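Local coordinates for RNA-dependent RNA polymerase (Qualyub virus, PDB 6DX1), which probably acts, through its viral OTU domain, as a cysteine protease that removes ubiquitin from modified proteins of the host cell, at residues E86-E91 / E95-G100. Numbering follows the deposited sequence.
Sequences EHYARE and EGYWGG
The rings of Y88 and Y97 do not stack; the hydroxyl of Y97 sits at the edge of the Y88 ring, near its plane, with Y97 OH 3.5 Å from Y88 CE1. The Y97 ring is approached obliquely, both by Y88 CE1 and by the carbonyl oxygen of E91. That oxygen reaches the start of the ring, with E91 O 3.4 Å from Y97 CD1. E91 O is also 3.6 Å from Y97 CB, so the backbone of the helix rests against the root of the tyrosine while Y88 meets its far end. The two tyrosine side chains cross at about a right angle. The CB of Y97 faces the helix; chi1 of -174° lays the ring beside its carbonyl carbon, roughly along the course of the loop, and brings OH to Y88. Apolar contact between the rings is slight: Y88 CE1 and Y97 CZ are 4.3 Å apart.

The contact sits in the helical part of the OTU fold, away from the centre of the chain. Helix 85-92 ends, the chain turns aside, and residues 95-100 lead into helix 101-111. Within 95-100, Y97 makes the contact with the helix.

Both hydroxyls are hydrogen-bonded to E103 OE2, which thus ties the two ring ends to helix 101-111. G100 is the N-cap residue of that helix, and its backbone N donates to OE1 of E103 at N3; this is the N3-to-N-cap half of a capping box, and glycine has no side chain for the other half. Y88 is buried, packing also on C64, R65 and A68 of helix 57-70 and on V102 and I106, while F82 touches the side chains of E91 and Y97 and meets the Y88 ring edge-to-face.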
loop_
_atom_site.group_PDB
_atom_site.type_symbol
_atom_site.label_atom_id
_atom_site.label_comp_id
_atom_site.label_asym_id
_atom_site.label_seq_id
_atom_site.Cartn_x
_atom_site.Cartn_y
_atom_site.Cartn_z
ATOM N N GLU A 86 16.512 -12.950 3.979
ATOM C CA GLU A 86 16.251 -13.803 5.130
ATOM C C GLU A 86 15.866 -12.970 6.344
ATOM O O GLU A 86 14.988 -13.364 7.122
ATOM C CB GLU A 86 17.476 -14.678 5.419
ATOM C CG GLU A 86 18.033 -15.426 4.189
ATOM C CD GLU A 86 18.858 -14.526 3.270
ATOM O OE1 GLU A 86 19.060 -14.871 2.090
ATOM O OE2 GLU A 86 19.311 -13.466 3.736
ATOM N N HIS A 87 16.506 -11.810 6.514
ATOM C CA HIS A 87 16.138 -10.898 7.592
ATOM C C HIS A 87 14.708 -10.393 7.418
ATOM O O HIS A 87 13.931 -10.373 8.380
ATOM C CB HIS A 87 17.136 -9.735 7.646
ATOM C CG HIS A 87 16.843 -8.717 8.706
ATOM N ND1 HIS A 87 17.320 -7.425 8.645
ATOM C CD2 HIS A 87 16.129 -8.801 9.853
ATOM C CE1 HIS A 87 16.902 -6.754 9.703
ATOM N NE2 HIS A 87 16.180 -7.566 10.454
ATOM N N TYR A 88 14.334 -10.003 6.194
ATOM C CA TYR A 88 12.959 -9.563 5.963
ATOM C C TYR A 88 11.962 -10.681 6.251
ATOM O O TYR A 88 10.924 -10.450 6.884
ATOM C CB TYR A 88 12.786 -9.056 4.527
ATOM C CG TYR A 88 11.342 -8.747 4.214
ATOM C CD1 TYR A 88 10.712 -7.678 4.820
ATOM C CD2 TYR A 88 10.600 -9.558 3.359
ATOM C CE1 TYR A 88 9.382 -7.399 4.576
ATOM C CE2 TYR A 88 9.261 -9.289 3.101
ATOM C CZ TYR A 88 8.662 -8.204 3.725
ATOM O OH TYR A 88 7.336 -7.909 3.499
ATOM N N ALA A 89 12.253 -11.898 5.782
ATOM C CA ALA A 89 11.342 -13.017 6.015
ATOM C C ALA A 89 11.176 -13.283 7.503
ATOM O O ALA A 89 10.062 -13.545 7.976
ATOM C CB ALA A 89 11.853 -14.271 5.304
ATOM N N ARG A 90 12.279 -13.207 8.254
ATOM C CA ARG A 90 12.240 -13.443 9.691
ATOM C C ARG A 90 11.338 -12.440 10.392
ATOM O O ARG A 90 10.492 -12.820 11.209
ATOM C CB ARG A 90 13.671 -13.392 10.249
ATOM C CG ARG A 90 13.828 -13.232 11.754
ATOM C CD ARG A 90 15.308 -13.329 12.151
ATOM N NE ARG A 90 16.109 -13.998 11.112
ATOM C CZ ARG A 90 17.130 -13.423 10.471
ATOM N NH1 ARG A 90 17.461 -12.187 10.797
ATOM N NH2 ARG A 90 17.808 -14.052 9.502
ATOM N N GLU A 91 11.483 -11.155 10.068
ATOM C CA GLU A 91 10.703 -10.130 10.751
ATOM C C GLU A 91 9.247 -10.129 10.301
ATOM O O GLU A 91 8.343 -9.927 11.120
ATOM C CB GLU A 91 11.335 -8.757 10.525
ATOM C CG GLU A 91 12.683 -8.602 11.214
ATOM C CD GLU A 91 12.559 -8.664 12.721
ATOM O OE1 GLU A 91 11.683 -7.968 13.271
ATOM O OE2 GLU A 91 13.327 -9.421 13.352
ATOM N N GLU A 95 4.809 -12.415 14.968
ATOM C CA GLU A 95 3.597 -11.893 15.568
ATOM C C GLU A 95 3.802 -10.417 15.862
ATOM O O GLU A 95 4.807 -10.026 16.467
ATOM C CB GLU A 95 3.276 -12.658 16.855
ATOM C CG GLU A 95 3.808 -14.094 16.877
ATOM C CD GLU A 95 3.621 -14.792 18.224
ATOM O OE1 GLU A 95 3.631 -14.101 19.271
ATOM O OE2 GLU A 95 3.472 -16.035 18.234
ATOM N N GLY A 96 2.872 -9.590 15.404
ATOM C CA GLY A 96 2.981 -8.172 15.648
ATOM C C GLY A 96 3.630 -7.370 14.539
ATOM O O GLY A 96 3.809 -6.160 14.706
ATOM N N TYR A 97 3.997 -7.998 13.426
ATOM C CA TYR A 97 4.479 -7.244 12.273
ATOM C C TYR A 97 3.317 -6.504 11.610
ATOM O O TYR A 97 2.235 -7.064 11.433
ATOM C CB TYR A 97 5.150 -8.186 11.269
ATOM C CG TYR A 97 5.805 -7.470 10.113
ATOM C CD1 TYR A 97 7.047 -6.872 10.267
ATOM C CD2 TYR A 97 5.182 -7.390 8.867
ATOM C CE1 TYR A 97 7.659 -6.210 9.220
ATOM C CE2 TYR A 97 5.789 -6.722 7.815
ATOM C CZ TYR A 97 7.019 -6.137 7.997
ATOM O OH TYR A 97 7.633 -5.473 6.958
ATOM N N TRP A 98 3.547 -5.238 11.252
ATOM C CA TRP A 98 2.556 -4.397 10.579
ATOM C C TRP A 98 3.043 -4.060 9.179
ATOM O O TRP A 98 4.164 -3.566 9.017
ATOM C CB TRP A 98 2.310 -3.090 11.340
ATOM C CG TRP A 98 1.508 -3.233 12.581
ATOM C CD1 TRP A 98 1.883 -3.888 13.724
ATOM C CD2 TRP A 98 0.197 -2.696 12.834
ATOM N NE1 TRP A 98 0.882 -3.802 14.667
ATOM C CE2 TRP A 98 -0.161 -3.081 14.147
ATOM C CE3 TRP A 98 -0.712 -1.938 12.080
ATOM C CZ2 TRP A 98 -1.379 -2.732 14.718
ATOM C CZ3 TRP A 98 -1.931 -1.594 12.654
ATOM C CH2 TRP A 98 -2.250 -1.994 13.963
ATOM N N GLY A 99 2.198 -4.309 8.174
ATOM C CA GLY A 99 2.563 -3.976 6.810
ATOM C C GLY A 99 2.446 -2.491 6.522
ATOM O O GLY A 99 1.791 -1.727 7.231
ATOM N N GLY A 100 3.109 -2.063 5.453
ATOM C CA GLY A 100 3.070 -0.661 5.089
ATOM C C GLY A 100 3.947 -0.319 3.904
ATOM O O GLY A 100 3.925 -1.032 2.897
#